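Local coordinates for protein AxyAgu115A (Amphibacillus xylanus NBRC 15112, PDB 6NPS) that acts as a family GH115 alpha-glucuronidase, probably cleaving glucuronic acid side groups from xylan-type hemicellulose, at residues 30-35 with 121-126; 204-209 with 238-243. The protein carries 3 engineered substitutions. One frame throughout, in Å; residues are numbered along the deposited sequence.

How the interactions relate
Interaction 1 joins two helices of the N-terminal region; interaction 2 lies in the TIM-barrel part, where the end of one helix meets the turn into the next barrel strand. Their centres are 11 Å apart, and the two contacts touch directly. Arg121 NH1 probably donates a hydrogen bond to Gly239 O, 2.7 Å away, tying helix 120-133 to that turn. Nearby, Ile35 CD1 packs 3.6 Å from Tyr238 CE1, and Ile124 CD1 lies against Tyr238 O. The interface thus seats the N-terminal helices on the barrel. It meets the barrel at the N-terminal end of strand 241-242, whereas TIM-barrel active sites typically lie at the C-terminal ends of the strands.

Interaction 1 of 2, residues 30-35 with 121-126; sequences SGVRKI and RGTIYG
Ile35 and Ile124 form the centre of this wholly apolar contact, their side chains crossing at about a right angle. Ile124 CG1, anti to the carbonyl carbon and beside the backbone N (chi1 -71°), meets Ile35 CG1 at 3.8 Å. Its extended chain then carries CD1 on past the same Ile35 carbon, while Ile124 CG2 meets Ile35 CG2 at 4.0 Å. Next to this pair, Val32 CG1 turns onto the methyl of Thr123, CG2, at 3.6 Å. Thr123 OG1 sits beside its backbone N (chi1 -48°), which leaves CG2 anti to N and facing Val32; OG1 bonds back to Asp119 O at the start of its own helix and to Thr69 OG1 of strand 64-69. Cutting Ile124 back to an alanine is likely to leave Ile35 without its one partner across the two segments and to open a gap between the helices. The axes of segments 30-35 and 121-126 run almost parallel, 6° apart, with a closest approach of 9.6 Å. Helices 30-47 and 120-133 both reach strand 64-69, an outer strand of the four-stranded mixed sheet: Val32 touches Tyr67 and Thr69 there. Farther along helix 120-133, Leu127 and Phe128 extend the surface against Ile35, and helix 230-238 of the barrel comes up against Lys34.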
loop_
_atom_site.group_PDB
_atom_site.type_symbol
_atom_site.label_atom_id
_atom_site.label_comp_id
_atom_site.label_asym_id
_atom_site.label_seq_id
_atom_site.Cartn_x
_atom_site.Cartn_y
_atom_site.Cartn_z
ATOM N N SER A 30 4.194 -64.146 -15.130
ATOM C CA SER A 30 4.885 -63.265 -16.063
ATOM C C SER A 30 5.405 -62.008 -15.376
ATOM O O SER A 30 6.534 -61.563 -15.633
ATOM C CB SER A 30 3.922 -62.887 -17.186
ATOM O OG SER A 30 4.624 -62.679 -18.390
ATOM N N GLY A 31 4.586 -61.410 -14.513
ATOM C CA GLY A 31 5.002 -60.194 -13.838
ATOM C C GLY A 31 6.163 -60.420 -12.879
ATOM O O GLY A 31 7.011 -59.547 -12.710
ATOM N N VAL A 32 6.191 -61.579 -12.210
ATOM C CA VAL A 32 7.287 -61.908 -11.302
ATOM C C VAL A 32 8.586 -62.084 -12.079
ATOM O O VAL A 32 9.631 -61.558 -11.687
ATOM C CB VAL A 32 6.923 -63.157 -10.484
ATOM C CG1 VAL A 32 8.145 -63.663 -9.704
ATOM C CG2 VAL A 32 5.755 -62.839 -9.558
ATOM N N ARG A 33 8.531 -62.770 -13.218
ATOM C CA ARG A 33 9.712 -62.897 -14.067
ATOM C C ARG A 33 10.227 -61.530 -14.516
ATOM O O ARG A 33 11.440 -61.289 -14.503
ATOM C CB ARG A 33 9.387 -63.777 -15.274
ATOM C CG ARG A 33 10.478 -64.781 -15.638
ATOM C CD ARG A 33 9.886 -66.059 -16.221
ATOM N NE ARG A 33 8.846 -65.747 -17.198
ATOM C CZ ARG A 33 7.698 -66.415 -17.324
ATOM N NH1 ARG A 33 7.434 -67.446 -16.528
ATOM N NH2 ARG A 33 6.810 -66.040 -18.240
ATOM N N LYS A 34 9.317 -60.603 -14.879
ATOM C CA LYS A 34 9.743 -59.249 -15.265
ATOM C C LYS A 34 10.414 -58.500 -14.112
ATOM O O LYS A 34 11.347 -57.712 -14.338
ATOM C CB LYS A 34 8.553 -58.435 -15.778
ATOM C CG LYS A 34 7.916 -59.013 -17.018
ATOM C CD LYS A 34 6.682 -58.220 -17.405
ATOM C CE LYS A 34 7.035 -57.095 -18.368
ATOM N NZ LYS A 34 6.248 -57.219 -19.635
ATOM N N ILE A 35 9.904 -58.650 -12.885
ATOM C CA ILE A 35 10.562 -58.011 -11.740
ATOM C C ILE A 35 11.934 -58.658 -11.503
ATOM O O ILE A 35 12.924 -57.975 -11.226
ATOM C CB ILE A 35 9.647 -58.108 -10.503
ATOM C CG1 ILE A 35 8.347 -57.307 -10.711
ATOM C CG2 ILE A 35 10.384 -57.704 -9.228
ATOM C CD1 ILE A 35 8.578 -55.823 -10.815
ATOM N N ARG A 121 2.414 -60.322 -5.408
ATOM C CA ARG A 121 3.072 -59.130 -4.882
ATOM C C ARG A 121 4.053 -59.470 -3.750
ATOM O O ARG A 121 5.082 -58.796 -3.614
ATOM C CB ARG A 121 2.011 -58.107 -4.424
ATOM C CG ARG A 121 1.399 -57.244 -5.566
ATOM C CD ARG A 121 0.428 -56.160 -4.997
ATOM N NE ARG A 121 -0.734 -56.766 -4.343
ATOM C CZ ARG A 121 -1.781 -57.232 -5.019
ATOM N NH1 ARG A 121 -1.805 -57.137 -6.349
ATOM N NH2 ARG A 121 -2.803 -57.793 -4.371
ATOM N N GLY A 122 3.755 -60.495 -2.942
ATOM C CA GLY A 122 4.719 -60.979 -1.964
ATOM C C GLY A 122 6.028 -61.404 -2.606
ATOM O O GLY A 122 7.107 -61.131 -2.073
ATOM N N THR A 123 5.957 -62.118 -3.738
ATOM C CA THR A 123 7.194 -62.486 -4.424
ATOM C C THR A 123 7.923 -61.251 -4.901
ATOM O O THR A 123 9.151 -61.142 -4.762
ATOM C CB THR A 123 6.895 -63.412 -5.608
ATOM O OG1 THR A 123 6.005 -64.458 -5.190
ATOM C CG2 THR A 123 8.174 -64.058 -6.160
ATOM N N ILE A 124 7.174 -60.281 -5.431
ATOM C CA ILE A 124 7.797 -59.071 -5.958
ATOM C C ILE A 124 8.497 -58.306 -4.859
ATOM O O ILE A 124 9.618 -57.804 -5.057
ATOM C CB ILE A 124 6.741 -58.207 -6.669
ATOM C CG1 ILE A 124 6.352 -58.924 -7.969
ATOM C CG2 ILE A 124 7.270 -56.787 -6.862
ATOM C CD1 ILE A 124 5.160 -58.269 -8.759
ATOM N N TYR A 125 7.852 -58.187 -3.684
ATOM C CA TYR A 125 8.490 -57.510 -2.551
ATOM C C TYR A 125 9.738 -58.253 -2.078
ATOM O O TYR A 125 10.706 -57.625 -1.640
ATOM C CB TYR A 125 7.495 -57.367 -1.391
ATOM C CG TYR A 125 6.284 -56.524 -1.753
ATOM C CD1 TYR A 125 6.358 -55.541 -2.748
ATOM C CD2 TYR A 125 5.090 -56.685 -1.077
ATOM C CE1 TYR A 125 5.225 -54.762 -3.085
ATOM C CE2 TYR A 125 3.956 -55.912 -1.407
ATOM C CZ TYR A 125 4.026 -54.971 -2.403
ATOM O OH TYR A 125 2.882 -54.249 -2.686
ATOM N N GLY A 126 9.735 -59.582 -2.176
ATOM C CA GLY A 126 10.897 -60.349 -1.743
ATOM C C GLY A 126 12.068 -60.209 -2.703
ATOM O O GLY A 126 13.229 -60.120 -2.278
#

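Interaction 2 of 2, residues 204-209 with 238-243; sequences LLLRLK and YGVIMG
Leu206, near the end of helix 195-207, faces Val240, just past the end of helix 230-238, with 7.7 Å between their CA atoms. Both helices stop in a Schellman motif. In the first, Lys209 is the C-prime residue with positive phi; its N bonds to Leu206 O at 2.9 Å, and Gly210 N bonds to Leu205 O. In the second, Gly239 takes that place (phi 75°), where a side chain would collide with the preceding carbonyl oxygen, and Val240 N returns to Ala235 O. Val240 supplies both its methyls to the leucines. Val240 CG1, anti to the backbone N (chi1 172°), presses on Leu205 CD2 at 3.6 Å. Val240 CG2 fits between Leu205 CD2 and Leu206 CG, 4.1 Å from each. Leu206 CD1, one of its two methyls, rests on Tyr238 CB at 4.0 Å, and the two side chains cross obliquely. The Tyr238 hydroxyl hydrogen-bonds with Asp199 OD2, one more link to helix 195-207. Phe128 of helix 120-133 also packs on Leu206. Helix 195-207 lies in the connection from strand 170-174 to strand 212-214, and its end packs on the entry to the next strand round the barrel, 241-242. Backbone bonds join that strand to Leu213 through Ile241 and to Ile297 through Met242, the latter closing the eight-stranded barrel near strand 298-300.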
loop_
_atom_site.group_PDB
_atom_site.type_symbol
_atom_site.label_atom_id
_atom_site.label_comp_id
_atom_site.label_asym_id
_atom_site.label_seq_id
_atom_site.Cartn_x
_atom_site.Cartn_y
_atom_site.Cartn_z
ATOM N N LEU A 204 8.365 -47.859 -9.580
ATOM C CA LEU A 204 8.533 -47.011 -8.413
ATOM C C LEU A 204 7.553 -47.403 -7.318
ATOM O O LEU A 204 7.932 -47.531 -6.148
ATOM C CB LEU A 204 8.353 -45.548 -8.797
ATOM C CG LEU A 204 8.291 -44.580 -7.620
ATOM C CD1 LEU A 204 9.648 -44.471 -6.842
ATOM C CD2 LEU A 204 7.860 -43.195 -8.089
ATOM N N LEU A 205 6.283 -47.579 -7.684
ATOM C CA LEU A 205 5.246 -47.975 -6.729
ATOM C C LEU A 205 5.614 -49.277 -6.009
ATOM O O LEU A 205 5.537 -49.370 -4.773
ATOM C CB LEU A 205 3.923 -48.167 -7.478
ATOM C CG LEU A 205 2.780 -48.649 -6.581
ATOM C CD1 LEU A 205 2.421 -47.533 -5.612
ATOM C CD2 LEU A 205 1.576 -49.003 -7.460
ATOM N N LEU A 206 5.971 -50.305 -6.775
ATOM C CA LEU A 206 6.261 -51.602 -6.175
ATOM C C LEU A 206 7.570 -51.580 -5.373
ATOM O O LEU A 206 7.685 -52.277 -4.360
ATOM C CB LEU A 206 6.318 -52.674 -7.260
ATOM C CG LEU A 206 5.006 -53.042 -7.975
ATOM C CD1 LEU A 206 5.282 -53.893 -9.199
ATOM C CD2 LEU A 206 4.102 -53.840 -6.975
ATOM N N ARG A 207 8.568 -50.801 -5.805
ATOM C CA ARG A 207 9.797 -50.720 -5.010
ATOM C C ARG A 207 9.539 -50.057 -3.668
ATOM O O ARG A 207 10.225 -50.368 -2.667
ATOM C CB ARG A 207 10.882 -49.972 -5.790
ATOM C CG ARG A 207 11.575 -50.839 -6.869
ATOM C CD ARG A 207 12.728 -50.085 -7.525
ATOM N NE ARG A 207 13.338 -50.766 -8.676
ATOM C CZ ARG A 207 14.405 -51.580 -8.603
ATOM N NH1 ARG A 207 14.968 -51.855 -7.420
ATOM N NH2 ARG A 207 14.925 -52.111 -9.719
ATOM N N LEU A 208 8.565 -49.128 -3.617
ATOM C CA LEU A 208 8.166 -48.516 -2.356
ATOM C C LEU A 208 7.165 -49.382 -1.596
ATOM O O LEU A 208 6.630 -48.949 -0.589
ATOM C CB LEU A 208 7.570 -47.117 -2.614
ATOM C CG LEU A 208 8.523 -46.134 -3.288
ATOM C CD1 LEU A 208 7.816 -44.812 -3.570
ATOM C CD2 LEU A 208 9.738 -45.891 -2.424
ATOM N N LYS A 209 6.927 -50.598 -2.058
ATOM C CA LYS A 209 6.027 -51.573 -1.435
ATOM C C LYS A 209 4.552 -51.152 -1.492
ATOM O O LYS A 209 3.741 -51.588 -0.650
ATOM C CB LYS A 209 6.455 -51.878 0.003
ATOM C CG LYS A 209 7.941 -52.310 0.069
ATOM C CD LYS A 209 8.448 -52.453 1.481
ATOM C CE LYS A 209 8.511 -51.105 2.181
ATOM N NZ LYS A 209 9.865 -50.469 2.107
ATOM N N TYR A 238 1.843 -56.910 -13.472
ATOM C CA TYR A 238 2.646 -56.659 -12.294
ATOM C C TYR A 238 1.865 -56.802 -10.992
ATOM O O TYR A 238 2.485 -56.807 -9.924
ATOM C CB TYR A 238 3.217 -55.251 -12.347
ATOM C CG TYR A 238 4.428 -55.033 -13.237
ATOM C CD1 TYR A 238 5.581 -55.824 -13.108
ATOM C CD2 TYR A 238 4.437 -54.011 -14.170
ATOM C CE1 TYR A 238 6.691 -55.595 -13.904
ATOM C CE2 TYR A 238 5.529 -53.781 -14.964
ATOM C CZ TYR A 238 6.658 -54.565 -14.837
ATOM O OH TYR A 238 7.742 -54.315 -15.647
ATOM N N GLY A 239 0.538 -56.881 -11.037
ATOM C CA GLY A 239 -0.231 -56.849 -9.805
ATOM C C GLY A 239 -0.328 -55.473 -9.178
ATOM O O GLY A 239 -0.565 -55.374 -7.973
ATOM N N VAL A 240 -0.151 -54.405 -9.955
ATOM C CA VAL A 240 -0.533 -53.064 -9.523
ATOM C C VAL A 240 -2.054 -52.970 -9.631
ATOM O O VAL A 240 -2.609 -53.065 -10.726
ATOM C CB VAL A 240 0.158 -51.988 -10.365
ATOM C CG1 VAL A 240 -0.396 -50.576 -10.030
ATOM C CG2 VAL A 240 1.672 -52.066 -10.162
ATOM N N ILE A 241 -2.729 -52.802 -8.495
ATOM C CA ILE A 241 -4.188 -52.727 -8.445
ATOM C C ILE A 241 -4.597 -51.338 -8.917
ATOM O O ILE A 241 -4.161 -50.327 -8.354
ATOM C CB ILE A 241 -4.698 -52.986 -7.017
ATOM C CG1 ILE A 241 -4.122 -54.296 -6.432
ATOM C CG2 ILE A 241 -6.182 -53.003 -6.954
ATOM C CD1 ILE A 241 -4.242 -54.358 -4.899
ATOM N N MET A 242 -5.423 -51.268 -9.946
ATOM C CA MET A 242 -5.786 -49.950 -10.460
ATOM C C MET A 242 -6.991 -49.412 -9.697
ATOM O O MET A 242 -7.876 -50.163 -9.288
ATOM C CB MET A 242 -6.079 -50.016 -11.966
ATOM C CG MET A 242 -4.833 -50.309 -12.837
ATOM S SD MET A 242 -3.419 -49.201 -12.432
ATOM C CE MET A 242 -4.182 -47.592 -12.795
ATOM N N GLY A 243 -7.018 -48.098 -9.489
ATOM C CA GLY A 243 -8.247 -47.493 -8.999
ATOM C C GLY A 243 -8.563 -46.209 -9.737
ATOM O O GLY A 243 -7.922 -45.855 -10.735
#